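Local coordinates for synaptic vesicle membrane protein VAT-1 homolog-like (PDB 4A27) that probably acts as an oxidoreductase of the zinc-containing alcohol dehydrogenase family, in the quinone oxidoreductase subfamily, at residues Ala121-Asn126 against Lys307-Val312; Val128-Met133 against Ala160-Thr165; Val132-Val137 against Ile211-Leu216. One frame throughout, in Å; residues are numbered along the deposited sequence.

None of the three contacts has a hydrogen bond across it. Contacts 2 and 3 use helix 124-137 itself, while contact 1 is made by the residues leading into it. Contacts 1 and 3 are wholly buried; contact 2 includes a partly exposed tyrosine that also offers its backbone. Contact 1 sets an aromatic ring and an alanine against a proline and an isoleucine of the loop 307-312. Contact 2 joins the middle of the helix to helix 154-163, alanine and tyrosine against leucine. Contact 3 sets its last turns on strand 209-215 with branched aliphatic chains and one thioether; nearby, Glu136 and Val137 reach the second subunit. Contacts 1 and 2 touch through Gln161, whereas contacts 2 and 3 meet where Leu134 packs on Leu162 and Cys163.

Contact 1. Residues Ala121-Asn126 against Lys307-Val312; sequences AAFPMN and KKIKPV
The ring of Phe123 and the pyrrolidine of Pro311 form the heart of an entirely apolar contact. Pro311 CG lies at the edge of the aromatic ring, near its plane, 3.6 Å from Phe123 CD1, so carbon meets carbon at the rim rather than over a face. Phe123 is turned there by a chi1 of -164°, which sets CG opposite the backbone N. Farther round the ring, Ile309 CD1 sits 4.0 Å from Phe123 CE1 and equally far from CZ, its chain running about perpendicular to the phenylalanine. At the other end Ala122 CB closes on Pro311 CB at 3.9 Å; a methyl is small enough to let the two backbones draw near. The loop 307-312 leaves helix 290-305 through a Schellman motif at Lys307 and returns the chain from the Rossmann-type domain to strand 313-317, in the sheet of the GroES-like domain. Proline suits this extended passage, its ring being apolar and restricting phi. The polar interactions lie around the contact: Lys310, whose CB points away from 121-126, forms a salt bridge through NZ with Glu119, and Met125 N donates to Glu67.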
ATOM      1  N   ALA A 121      20.667 -20.474  -5.480  1.00 34.36           N
ATOM      2  CA  ALA A 121      20.669 -20.250  -4.025  1.00 35.29           C
ATOM      3  C   ALA A 121      20.699 -18.783  -3.733  1.00 31.61           C
ATOM      4  O   ALA A 121      20.579 -18.384  -2.593  1.00 38.20           O
ATOM      5  CB  ALA A 121      21.908 -20.904  -3.363  1.00 30.18           C
ATOM      6  N   ALA A 122      21.039 -17.995  -4.754  1.00 36.85           N
ATOM      7  CA  ALA A 122      21.031 -16.550  -4.648  1.00 34.46           C
ATOM      8  C   ALA A 122      19.707 -15.927  -5.000  1.00 33.76           C
ATOM      9  O   ALA A 122      19.572 -14.703  -4.920  1.00 37.37           O
ATOM     10  CB  ALA A 122      22.082 -15.991  -5.571  1.00 35.17           C
ATOM     11  N   PHE A 123      18.791 -16.734  -5.532  1.00 36.40           N
ATOM     12  CA  PHE A 123      17.588 -16.245  -6.223  1.00 36.12           C
ATOM     13  C   PHE A 123      16.360 -15.959  -5.272  1.00 48.99           C
ATOM     14  O   PHE A 123      15.939 -14.813  -5.153  1.00 37.30           O
ATOM     15  CB  PHE A 123      17.216 -17.257  -7.295  1.00 42.26           C
ATOM     16  CG  PHE A 123      16.269 -16.757  -8.310  1.00 43.69           C
ATOM     17  CD1 PHE A 123      16.713 -15.939  -9.337  1.00 53.00           C
ATOM     18  CD2 PHE A 123      14.921 -17.085  -8.256  1.00 51.53           C
ATOM     19  CE1 PHE A 123      15.829 -15.467 -10.307  1.00 60.29           C
ATOM     20  CE2 PHE A 123      14.030 -16.614  -9.236  1.00 62.26           C
ATOM     21  CZ  PHE A 123      14.499 -15.809 -10.262  1.00 50.22           C
ATOM     22  N   PRO A 124      15.834 -16.984  -4.561  1.00 46.82           N
ATOM     23  CA  PRO A 124      14.537 -16.869  -3.861  1.00 51.21           C
ATOM     24  C   PRO A 124      14.385 -15.789  -2.801  1.00 35.62           C
ATOM     25  O   PRO A 124      13.468 -14.992  -2.888  1.00 40.54           O
ATOM     26  CB  PRO A 124      14.339 -18.250  -3.191  1.00 47.82           C
ATOM     27  CG  PRO A 124      15.521 -19.034  -3.489  1.00 44.52           C
ATOM     28  CD  PRO A 124      16.563 -18.191  -4.123  1.00 45.60           C
ATOM     29  N   MET A 125      15.244 -15.746  -1.794  1.00 39.07           N
ATOM     30  CA  MET A 125      15.065 -14.739  -0.751  1.00 37.90           C
ATOM     31  C   MET A 125      15.065 -13.335  -1.338  1.00 41.74           C
ATOM     32  O   MET A 125      14.106 -12.577  -1.128  1.00 35.12           O
ATOM     33  CB  MET A 125      16.122 -14.861   0.343  1.00 37.02           C
ATOM     34  CG  MET A 125      15.915 -16.055   1.289  1.00 61.48           C
ATOM     35  SD  MET A 125      14.558 -15.809   2.468  1.00 53.33           S
ATOM     36  CE  MET A 125      15.486 -14.889   3.717  1.00 43.00           C
ATOM     37  N   ASN A 126      16.143 -12.984  -2.050  1.00 36.36           N
ATOM     38  CA  ASN A 126      16.315 -11.617  -2.503  1.00 31.84           C
ATOM     39  C   ASN A 126      15.264 -11.217  -3.521  1.00 32.20           C
ATOM     40  O   ASN A 126      14.670 -10.115  -3.408  1.00 34.26           O
ATOM     41  CB  ASN A 126      17.715 -11.340  -3.039  1.00 30.64           C
ATOM     42  CG  ASN A 126      18.804 -11.406  -1.961  1.00 37.44           C
ATOM     43  OD1 ASN A 126      18.526 -11.375  -0.776  1.00 39.70           O
ATOM     44  ND2 ASN A 126      20.051 -11.494  -2.387  1.00 36.05           N
ATOM     45  N   LYS A 307      15.749 -13.118 -19.756  1.00 50.21           N
ATOM     46  CA  LYS A 307      17.037 -12.432 -19.542  1.00 45.22           C
ATOM     47  C   LYS A 307      16.848 -11.024 -19.051  1.00 42.25           C
ATOM     48  O   LYS A 307      17.703 -10.184 -19.247  1.00 55.79           O
ATOM     49  CB  LYS A 307      17.894 -12.403 -20.823  1.00 60.08           C
ATOM     50  CG  LYS A 307      17.966 -13.716 -21.577  1.00 70.42           C
ATOM     51  CD  LYS A 307      18.789 -14.735 -20.810  1.00 68.61           C
ATOM     52  CE  LYS A 307      18.936 -16.010 -21.587  1.00 58.62           C
ATOM     53  NZ  LYS A 307      19.823 -16.931 -20.834  1.00 76.40           N
ATOM     54  N   LYS A 308      15.747 -10.776 -18.365  1.00 44.71           N
ATOM     55  CA  LYS A 308      15.508  -9.478 -17.756  1.00 44.27           C
ATOM     56  C   LYS A 308      16.007  -9.345 -16.333  1.00 44.03           C
ATOM     57  O   LYS A 308      16.147  -8.245 -15.851  1.00 38.21           O
ATOM     58  CB  LYS A 308      14.033  -9.151 -17.804  1.00 43.60           C
ATOM     59  CG  LYS A 308      13.585  -8.819 -19.262  1.00 44.01           C
ATOM     60  CD  LYS A 308      12.082  -8.856 -19.399  1.00 49.98           C
ATOM     61  CE  LYS A 308      11.615  -8.402 -20.842  1.00 53.02           C
ATOM     62  NZ  LYS A 308      11.341  -6.943 -20.845  1.00 68.31           N
ATOM     63  N   ILE A 309      16.249 -10.454 -15.651  1.00 50.09           N
ATOM     64  CA  ILE A 309      16.857 -10.403 -14.340  1.00 37.35           C
ATOM     65  C   ILE A 309      17.916 -11.508 -14.213  1.00 42.85           C
ATOM     66  O   ILE A 309      17.867 -12.498 -14.923  1.00 39.26           O
ATOM     67  CB  ILE A 309      15.820 -10.547 -13.192  1.00 41.10           C
ATOM     68  CG1 ILE A 309      15.095 -11.883 -13.243  1.00 41.40           C
ATOM     69  CG2 ILE A 309      14.781  -9.371 -13.134  1.00 33.64           C
ATOM     70  CD1 ILE A 309      14.348 -12.165 -11.912  1.00 48.67           C
ATOM     71  N   LYS A 310      18.846 -11.323 -13.278  1.00 41.17           N
ATOM     72  CA  LYS A 310      19.945 -12.233 -13.045  1.00 40.36           C
ATOM     73  C   LYS A 310      20.571 -11.925 -11.673  1.00 42.34           C
ATOM     74  O   LYS A 310      21.031 -10.812 -11.424  1.00 38.20           O
ATOM     75  CB  LYS A 310      20.991 -12.089 -14.157  1.00 56.38           C
ATOM     76  CG  LYS A 310      22.231 -12.963 -13.986  1.00 71.64           C
ATOM     77  CD  LYS A 310      23.136 -12.914 -15.230  1.00 52.45           C
ATOM     78  CE  LYS A 310      24.081 -14.126 -15.320  1.00 69.78           C
ATOM     79  NZ  LYS A 310      23.393 -15.368 -15.796  1.00 57.80           N
ATOM     80  N   PRO A 311      20.589 -12.904 -10.787  1.00 39.84           N
ATOM     81  CA  PRO A 311      21.170 -12.696  -9.473  1.00 38.12           C
ATOM     82  C   PRO A 311      22.637 -12.278  -9.564  1.00 43.69           C
ATOM     83  O   PRO A 311      23.357 -12.738 -10.431  1.00 36.57           O
ATOM     84  CB  PRO A 311      20.979 -14.050  -8.777  1.00 37.65           C
ATOM     85  CG  PRO A 311      20.085 -14.853  -9.635  1.00 35.45           C
ATOM     86  CD  PRO A 311      20.039 -14.266 -10.974  1.00 45.90           C
ATOM     87  N   VAL A 312      23.041 -11.367  -8.691  1.00 36.12           N
ATOM     88  CA  VAL A 312      24.407 -10.842  -8.632  1.00 34.73           C
ATOM     89  C   VAL A 312      25.026 -11.570  -7.463  1.00 35.91           C
ATOM     90  O   VAL A 312      24.521 -11.463  -6.345  1.00 33.68           O
ATOM     91  CB  VAL A 312      24.446  -9.334  -8.334  1.00 38.75           C
ATOM     92  CG1 VAL A 312      25.901  -8.848  -8.052  1.00 45.41           C
ATOM     93  CG2 VAL A 312      23.883  -8.510  -9.528  1.00 39.08           C
TER

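Contact 2. Residues Val128-Met133 against Ala160-Thr165; sequences VTAYVM and AQLCST
In the Rossmann-type domain, helix 124-137 presses Ala130 and Tyr131 against Leu162 of helix 154-163. One methyl does most of the work: Leu162 CD1 lies 3.6 Å from Ala130 CB and 3.7 Å from the backbone Tyr131 N, so it rests against the turn of the helix itself as well as against side chains. The same methyl is 4.1 Å from Tyr131 CB. Alanine suits this spot because its short side chain lets the longer leucine come right up to the neighbouring backbone. The second branch, Leu162 CD2, is directed to the edge of the Tyr131 ring, near its plane. The tyrosine is swung to that side by a chi1 of -169°, with CG opposite its own backbone N; the ring also touches Val296 and Lys299 of helix 290-305, and Leu303 of that helix packs on Leu162.

Helix 154-163 is the one that follows the first strand, 145-148, in the classical Rossmann order of the parallel sheet, and helix 124-137 lies beside it. Near its C-terminal end, short polar side chains fold back on the backbone. Ser164 OG donates to Gln161 O at 2.6 Å, tilted 28° from the carbonyl plane. Thr165 OG1 donates to Leu162 O at 2.5 Å, in the carbonyl plane and on a lone pair. That oxygen is thus gripped twice, since Thr165 N also donates to it at 3.0 Å. Serine and threonine are apt here because their hydroxyls can reach carbonyls three residues back. Gln161, one residue before the contacting leucine, turns its amide oxygen to Lys310 N.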
ATOM      1  N   VAL A 128      12.258 -12.689  -4.375  1.00 32.85           N
ATOM      2  CA  VAL A 128      10.874 -12.726  -3.935  1.00 33.64           C
ATOM      3  C   VAL A 128      10.625 -11.498  -3.029  1.00 31.71           C
ATOM      4  O   VAL A 128       9.596 -10.864  -3.115  1.00 30.44           O
ATOM      5  CB  VAL A 128      10.494 -14.070  -3.207  1.00 38.81           C
ATOM      6  CG1 VAL A 128       9.138 -13.995  -2.621  1.00 34.67           C
ATOM      7  CG2 VAL A 128      10.560 -15.283  -4.183  1.00 36.32           C
ATOM      8  N   THR A 129      11.571 -11.156  -2.169  1.00 34.16           N
ATOM      9  CA  THR A 129      11.380 -10.003  -1.294  1.00 36.04           C
ATOM     10  C   THR A 129      11.157  -8.747  -2.132  1.00 31.29           C
ATOM     11  O   THR A 129      10.235  -7.970  -1.917  1.00 30.64           O
ATOM     12  CB  THR A 129      12.600  -9.846  -0.362  1.00 34.28           C
ATOM     13  OG1 THR A 129      12.659 -10.981   0.493  1.00 36.55           O
ATOM     14  CG2 THR A 129      12.555  -8.558   0.477  1.00 28.87           C
ATOM     15  N   ALA A 130      12.043  -8.550  -3.076  1.00 32.45           N
ATOM     16  CA  ALA A 130      12.002  -7.414  -3.974  1.00 33.49           C
ATOM     17  C   ALA A 130      10.679  -7.351  -4.705  1.00 31.74           C
ATOM     18  O   ALA A 130      10.029  -6.321  -4.762  1.00 32.06           O
ATOM     19  CB  ALA A 130      13.164  -7.523  -4.977  1.00 28.11           C
ATOM     20  N   TYR A 131      10.238  -8.482  -5.211  1.00 33.64           N
ATOM     21  CA  TYR A 131       9.055  -8.503  -6.041  1.00 33.91           C
ATOM     22  C   TYR A 131       7.832  -8.193  -5.183  1.00 33.36           C
ATOM     23  O   TYR A 131       6.952  -7.382  -5.564  1.00 32.14           O
ATOM     24  CB  TYR A 131       8.893  -9.867  -6.719  1.00 32.11           C
ATOM     25  CG  TYR A 131       7.855  -9.871  -7.763  1.00 34.60           C
ATOM     26  CD1 TYR A 131       6.515 -10.012  -7.453  1.00 35.37           C
ATOM     27  CD2 TYR A 131       8.199  -9.679  -9.094  1.00 35.21           C
ATOM     28  CE1 TYR A 131       5.536  -9.972  -8.464  1.00 41.39           C
ATOM     29  CE2 TYR A 131       7.248  -9.647 -10.066  1.00 36.43           C
ATOM     30  CZ  TYR A 131       5.908  -9.792  -9.754  1.00 41.55           C
ATOM     31  OH  TYR A 131       4.965  -9.784 -10.794  1.00 43.50           O
ATOM     32  N   VAL A 132       7.779  -8.814  -4.012  1.00 33.29           N
ATOM     33  CA  VAL A 132       6.600  -8.687  -3.210  1.00 36.51           C
ATOM     34  C   VAL A 132       6.467  -7.254  -2.713  1.00 37.09           C
ATOM     35  O   VAL A 132       5.339  -6.706  -2.672  1.00 33.26           O
ATOM     36  CB  VAL A 132       6.543  -9.704  -2.069  1.00 39.77           C
ATOM     37  CG1 VAL A 132       5.332  -9.418  -1.241  1.00 40.93           C
ATOM     38  CG2 VAL A 132       6.463 -11.143  -2.619  1.00 38.67           C
ATOM     39  N   MET A 133       7.591  -6.637  -2.345  1.00 38.07           N
ATOM     40  CA  MET A 133       7.537  -5.256  -1.880  1.00 35.28           C
ATOM     41  C   MET A 133       7.065  -4.292  -2.945  1.00 38.40           C
ATOM     42  O   MET A 133       6.307  -3.366  -2.643  1.00 32.22           O
ATOM     43  CB  MET A 133       8.879  -4.812  -1.332  1.00 35.75           C
ATOM     44  CG  MET A 133       9.285  -5.544  -0.058  1.00 37.89           C
ATOM     45  SD  MET A 133      10.752  -4.798   0.756  1.00 41.23           S
ATOM     46  CE  MET A 133      11.920  -4.951  -0.643  1.00 31.86           C
ATOM     47  N   ALA A 160      16.615  -3.057  -8.152  1.00 36.64           N
ATOM     48  CA  ALA A 160      17.013  -2.228  -9.333  1.00 32.83           C
ATOM     49  C   ALA A 160      16.665  -2.943 -10.612  1.00 36.18           C
ATOM     50  O   ALA A 160      16.167  -2.349 -11.527  1.00 34.55           O
ATOM     51  CB  ALA A 160      18.499  -1.889  -9.319  1.00 32.45           C
ATOM     52  N   GLN A 161      16.897  -4.242 -10.664  1.00 37.63           N
ATOM     53  CA  GLN A 161      16.655  -4.991 -11.888  1.00 34.34           C
ATOM     54  C   GLN A 161      15.150  -5.062 -12.165  1.00 40.43           C
ATOM     55  O   GLN A 161      14.734  -4.987 -13.303  1.00 40.18           O
ATOM     56  CB  GLN A 161      17.204  -6.423 -11.748  1.00 35.55           C
ATOM     57  CG  GLN A 161      18.716  -6.466 -11.735  1.00 38.34           C
ATOM     58  CD  GLN A 161      19.260  -7.855 -11.657  1.00 37.84           C
ATOM     59  OE1 GLN A 161      18.581  -8.810 -12.041  1.00 37.34           O
ATOM     60  NE2 GLN A 161      20.515  -7.989 -11.217  1.00 34.88           N
ATOM     61  N   LEU A 162      14.342  -5.273 -11.118  1.00 32.99           N
ATOM     62  CA  LEU A 162      12.908  -5.371 -11.308  1.00 35.63           C
ATOM     63  C   LEU A 162      12.282  -4.028 -11.687  1.00 34.93           C
ATOM     64  O   LEU A 162      11.368  -3.993 -12.506  1.00 33.94           O
ATOM     65  CB  LEU A 162      12.202  -5.955 -10.075  1.00 31.43           C
ATOM     66  CG  LEU A 162      12.423  -7.415  -9.833  1.00 30.97           C
ATOM     67  CD1 LEU A 162      11.973  -7.810  -8.396  1.00 30.64           C
ATOM     68  CD2 LEU A 162      11.648  -8.170 -10.965  1.00 34.42           C
ATOM     69  N   CYS A 163      12.766  -2.928 -11.104  1.00 38.50           N
ATOM     70  CA  CYS A 163      12.301  -1.593 -11.527  1.00 35.56           C
ATOM     71  C   CYS A 163      12.517  -1.380 -13.050  1.00 44.56           C
ATOM     72  O   CYS A 163      11.688  -0.752 -13.719  1.00 37.72           O
ATOM     73  CB  CYS A 163      13.016  -0.493 -10.768  1.00 34.10           C
ATOM     74  SG  CYS A 163      12.497  -0.360  -9.018  1.00 35.33           S
ATOM     75  N   SER A 164      13.615  -1.914 -13.584  1.00 37.36           N
ATOM     76  CA  SER A 164      13.924  -1.738 -14.998  1.00 44.53           C
ATOM     77  C   SER A 164      12.974  -2.513 -15.907  1.00 45.53           C
ATOM     78  O   SER A 164      12.970  -2.275 -17.107  1.00 54.00           O
ATOM     79  CB  SER A 164      15.387  -2.104 -15.310  1.00 47.54           C
ATOM     80  OG  SER A 164      15.593  -3.506 -15.309  1.00 53.76           O
ATOM     81  N   THR A 165      12.174  -3.420 -15.356  1.00 42.39           N
ATOM     82  CA  THR A 165      11.139  -4.118 -16.162  1.00 42.00           C
ATOM     83  C   THR A 165       9.855  -3.300 -16.320  1.00 47.82           C
ATOM     84  O   THR A 165       8.985  -3.665 -17.111  1.00 47.86           O
ATOM     85  CB  THR A 165      10.759  -5.521 -15.588  1.00 44.75           C
ATOM     86  OG1 THR A 165      10.213  -5.393 -14.255  1.00 38.38           O
ATOM     87  CG2 THR A 165      11.984  -6.481 -15.575  1.00 45.62           C
TER

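Contact 3. Residues Val132-Val137 against Ile211-Leu216; sequences VMLFEV and IVLDCL
Leu213, on the strand, and Leu134, on the helix, meet through their terminal methyls, and following Leu213 outward takes in most of the contact. Its CB points from the sheet toward helix 132-137. A chi1 of -54° sets CG opposite the carbonyl carbon, and from this fork the two methyls part. CD1 comes to 4.2 Å from Leu134 CD2. CD2 turns to the methionine, 4.1 Å from Met133 SD and 4.2 Å from Met133 CE; the two chains cross at a slant, the thioether bent at chi3 so that sulfur and methyl both lie by the leucine. Unbranched and pliant, methionine can fit itself to such a neighbour. Two residues back on the same face of the strand, Ile211 CD1 is 4.2 Å from the same Leu134 CD2, its chain roughly at right angles to the leucine. Alternation along the strand turns Asp214 the other way, where OD2 bonds to Tyr234. The helix widens into a pi-type turn as it ends, Val132 O accepting from both Glu136 N and Val137 N. The N-to-C directions of helix 132-137 and strand 211-215 make an angle of 134°. Strand 209-215 lies between strands 145-148 and 232-237 in the parallel Rossmann sheet, with helix 154-163 flanking through Val159 and Leu162, and Phe278 of strand 274-278 touching Met133.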
ATOM      1  N   VAL A 132       7.779  -8.814  -4.012  1.00 33.29           N
ATOM      2  CA  VAL A 132       6.600  -8.687  -3.210  1.00 36.51           C
ATOM      3  C   VAL A 132       6.467  -7.254  -2.713  1.00 37.09           C
ATOM      4  O   VAL A 132       5.339  -6.706  -2.672  1.00 33.26           O
ATOM      5  CB  VAL A 132       6.543  -9.704  -2.069  1.00 39.77           C
ATOM      6  CG1 VAL A 132       5.332  -9.418  -1.241  1.00 40.93           C
ATOM      7  CG2 VAL A 132       6.463 -11.143  -2.619  1.00 38.67           C
ATOM      8  N   MET A 133       7.591  -6.637  -2.345  1.00 38.07           N
ATOM      9  CA  MET A 133       7.537  -5.256  -1.880  1.00 35.28           C
ATOM     10  C   MET A 133       7.065  -4.292  -2.945  1.00 38.40           C
ATOM     11  O   MET A 133       6.307  -3.366  -2.643  1.00 32.22           O
ATOM     12  CB  MET A 133       8.879  -4.812  -1.332  1.00 35.75           C
ATOM     13  CG  MET A 133       9.285  -5.544  -0.058  1.00 37.89           C
ATOM     14  SD  MET A 133      10.752  -4.798   0.756  1.00 41.23           S
ATOM     15  CE  MET A 133      11.920  -4.951  -0.643  1.00 31.86           C
ATOM     16  N   LEU A 134       7.584  -4.457  -4.161  1.00 31.36           N
ATOM     17  CA  LEU A 134       7.329  -3.521  -5.210  1.00 29.31           C
ATOM     18  C   LEU A 134       5.946  -3.655  -5.798  1.00 34.25           C
ATOM     19  O   LEU A 134       5.356  -2.643  -6.184  1.00 34.43           O
ATOM     20  CB  LEU A 134       8.332  -3.685  -6.359  1.00 30.52           C
ATOM     21  CG  LEU A 134       9.769  -3.199  -6.133  1.00 31.97           C
ATOM     22  CD1 LEU A 134      10.679  -3.675  -7.343  1.00 28.12           C
ATOM     23  CD2 LEU A 134       9.812  -1.637  -5.844  1.00 34.67           C
ATOM     24  N   PHE A 135       5.438  -4.890  -5.911  1.00 30.67           N
ATOM     25  CA  PHE A 135       4.215  -5.120  -6.634  1.00 37.27           C
ATOM     26  C   PHE A 135       3.046  -5.623  -5.797  1.00 40.32           C
ATOM     27  O   PHE A 135       1.925  -5.479  -6.228  1.00 40.83           O
ATOM     28  CB  PHE A 135       4.445  -6.079  -7.803  1.00 37.47           C
ATOM     29  CG  PHE A 135       5.498  -5.622  -8.749  1.00 36.20           C
ATOM     30  CD1 PHE A 135       5.251  -4.545  -9.612  1.00 45.75           C
ATOM     31  CD2 PHE A 135       6.725  -6.288  -8.841  1.00 35.88           C
ATOM     32  CE1 PHE A 135       6.248  -4.106 -10.530  1.00 39.35           C
ATOM     33  CE2 PHE A 135       7.716  -5.871  -9.759  1.00 41.66           C
ATOM     34  CZ  PHE A 135       7.466  -4.768 -10.597  1.00 39.90           C
ATOM     35  N   GLU A 136       3.291  -6.169  -4.602  1.00 40.50           N
ATOM     36  CA  GLU A 136       2.210  -6.578  -3.726  1.00 41.63           C
ATOM     37  C   GLU A 136       2.003  -5.605  -2.559  1.00 49.79           C
ATOM     38  O   GLU A 136       0.878  -5.267  -2.281  1.00 57.69           O
ATOM     39  CB  GLU A 136       2.405  -7.995  -3.277  1.00 43.73           C
ATOM     40  CG  GLU A 136       2.345  -8.997  -4.450  1.00 42.34           C
ATOM     41  CD  GLU A 136       0.919  -9.211  -5.004  1.00 61.29           C
ATOM     42  OE1 GLU A 136      -0.048  -8.803  -4.334  1.00 57.39           O
ATOM     43  OE2 GLU A 136       0.766  -9.780  -6.111  1.00 59.60           O
ATOM     44  N   VAL A 137       3.063  -5.087  -1.934  1.00 44.99           N
ATOM     45  CA  VAL A 137       2.888  -4.097  -0.881  1.00 40.11           C
ATOM     46  C   VAL A 137       2.691  -2.713  -1.528  1.00 50.76           C
ATOM     47  O   VAL A 137       1.615  -2.131  -1.460  1.00 47.22           O
ATOM     48  CB  VAL A 137       4.044  -4.122   0.118  1.00 51.95           C
ATOM     49  CG1 VAL A 137       3.845  -3.052   1.150  1.00 47.59           C
ATOM     50  CG2 VAL A 137       4.148  -5.506   0.762  1.00 44.95           C
ATOM     51  N   ILE A 211       8.216   5.427  -3.507  1.00 46.02           N
ATOM     52  CA  ILE A 211       8.471   4.270  -2.662  1.00 38.60           C
ATOM     53  C   ILE A 211       9.840   4.373  -2.010  1.00 41.88           C
ATOM     54  O   ILE A 211      10.860   4.594  -2.700  1.00 32.63           O
ATOM     55  CB  ILE A 211       8.443   2.970  -3.452  1.00 37.79           C
ATOM     56  CG1 ILE A 211       7.118   2.766  -4.192  1.00 37.15           C
ATOM     57  CG2 ILE A 211       8.815   1.757  -2.524  1.00 36.52           C
ATOM     58  CD1 ILE A 211       7.206   1.580  -5.177  1.00 32.32           C
ATOM     59  N   VAL A 212       9.876   4.194  -0.688  1.00 33.59           N
ATOM     60  CA  VAL A 212      11.142   4.063   0.013  1.00 39.73           C
ATOM     61  C   VAL A 212      11.240   2.636   0.578  1.00 38.95           C
ATOM     62  O   VAL A 212      10.308   2.204   1.264  1.00 36.30           O
ATOM     63  CB  VAL A 212      11.311   5.085   1.157  1.00 40.46           C
ATOM     64  CG1 VAL A 212      12.676   4.824   1.893  1.00 42.61           C
ATOM     65  CG2 VAL A 212      11.275   6.537   0.628  1.00 45.66           C
ATOM     66  N   LEU A 213      12.365   1.956   0.304  1.00 35.86           N
ATOM     67  CA  LEU A 213      12.646   0.612   0.795  1.00 34.96           C
ATOM     68  C   LEU A 213      13.828   0.638   1.732  1.00 39.81           C
ATOM     69  O   LEU A 213      14.966   0.964   1.341  1.00 38.89           O
ATOM     70  CB  LEU A 213      12.954  -0.340  -0.331  1.00 36.31           C
ATOM     71  CG  LEU A 213      11.916  -0.395  -1.425  1.00 37.40           C
ATOM     72  CD1 LEU A 213      12.441  -1.188  -2.593  1.00 43.51           C
ATOM     73  CD2 LEU A 213      10.612  -0.982  -0.818  1.00 32.27           C
ATOM     74  N   ASP A 214      13.561   0.299   2.991  1.00 40.30           N
ATOM     75  CA  ASP A 214      14.536   0.485   4.040  1.00 36.00           C
ATOM     76  C   ASP A 214      14.720  -0.773   4.876  1.00 49.80           C
ATOM     77  O   ASP A 214      13.778  -1.235   5.549  1.00 43.63           O
ATOM     78  CB  ASP A 214      14.047   1.603   4.963  1.00 43.04           C
ATOM     79  CG  ASP A 214      15.148   2.127   5.875  1.00 49.27           C
ATOM     80  OD1 ASP A 214      16.340   1.804   5.641  1.00 49.22           O
ATOM     81  OD2 ASP A 214      14.813   2.898   6.790  1.00 57.54           O
ATOM     82  N   CYS A 215      15.935  -1.315   4.899  1.00 60.78           N
ATOM     83  CA  CYS A 215      16.141  -2.601   5.580  1.00 76.03           C
ATOM     84  C   CYS A 215      16.319  -2.444   7.083  1.00 72.17           C
ATOM     85  O   CYS A 215      16.576  -1.350   7.584  1.00 83.11           O
ATOM     86  CB  CYS A 215      17.295  -3.406   4.949  1.00 84.69           C
ATOM     87  SG  CYS A 215      18.951  -2.820   5.320  1.00119.67           S
ATOM     88  N   LEU A 216      16.140  -3.568   7.776  1.00 97.79           N
ATOM     89  CA  LEU A 216      16.432  -3.708   9.198  1.00116.13           C
ATOM     90  C   LEU A 216      17.932  -3.841   9.418  1.00120.34           C
ATOM     91  O   LEU A 216      18.391  -3.760  10.554  1.00 89.65           O
ATOM     92  CB  LEU A 216      15.722  -4.938   9.801  1.00123.91           C
ATOM     93  CG  LEU A 216      14.451  -4.670  10.600  1.00 91.95           C
ATOM     94  CD1 LEU A 216      13.270  -4.348   9.661  1.00 60.50           C
ATOM     95  CD2 LEU A 216      14.164  -5.874  11.506  1.00 87.85           C
TER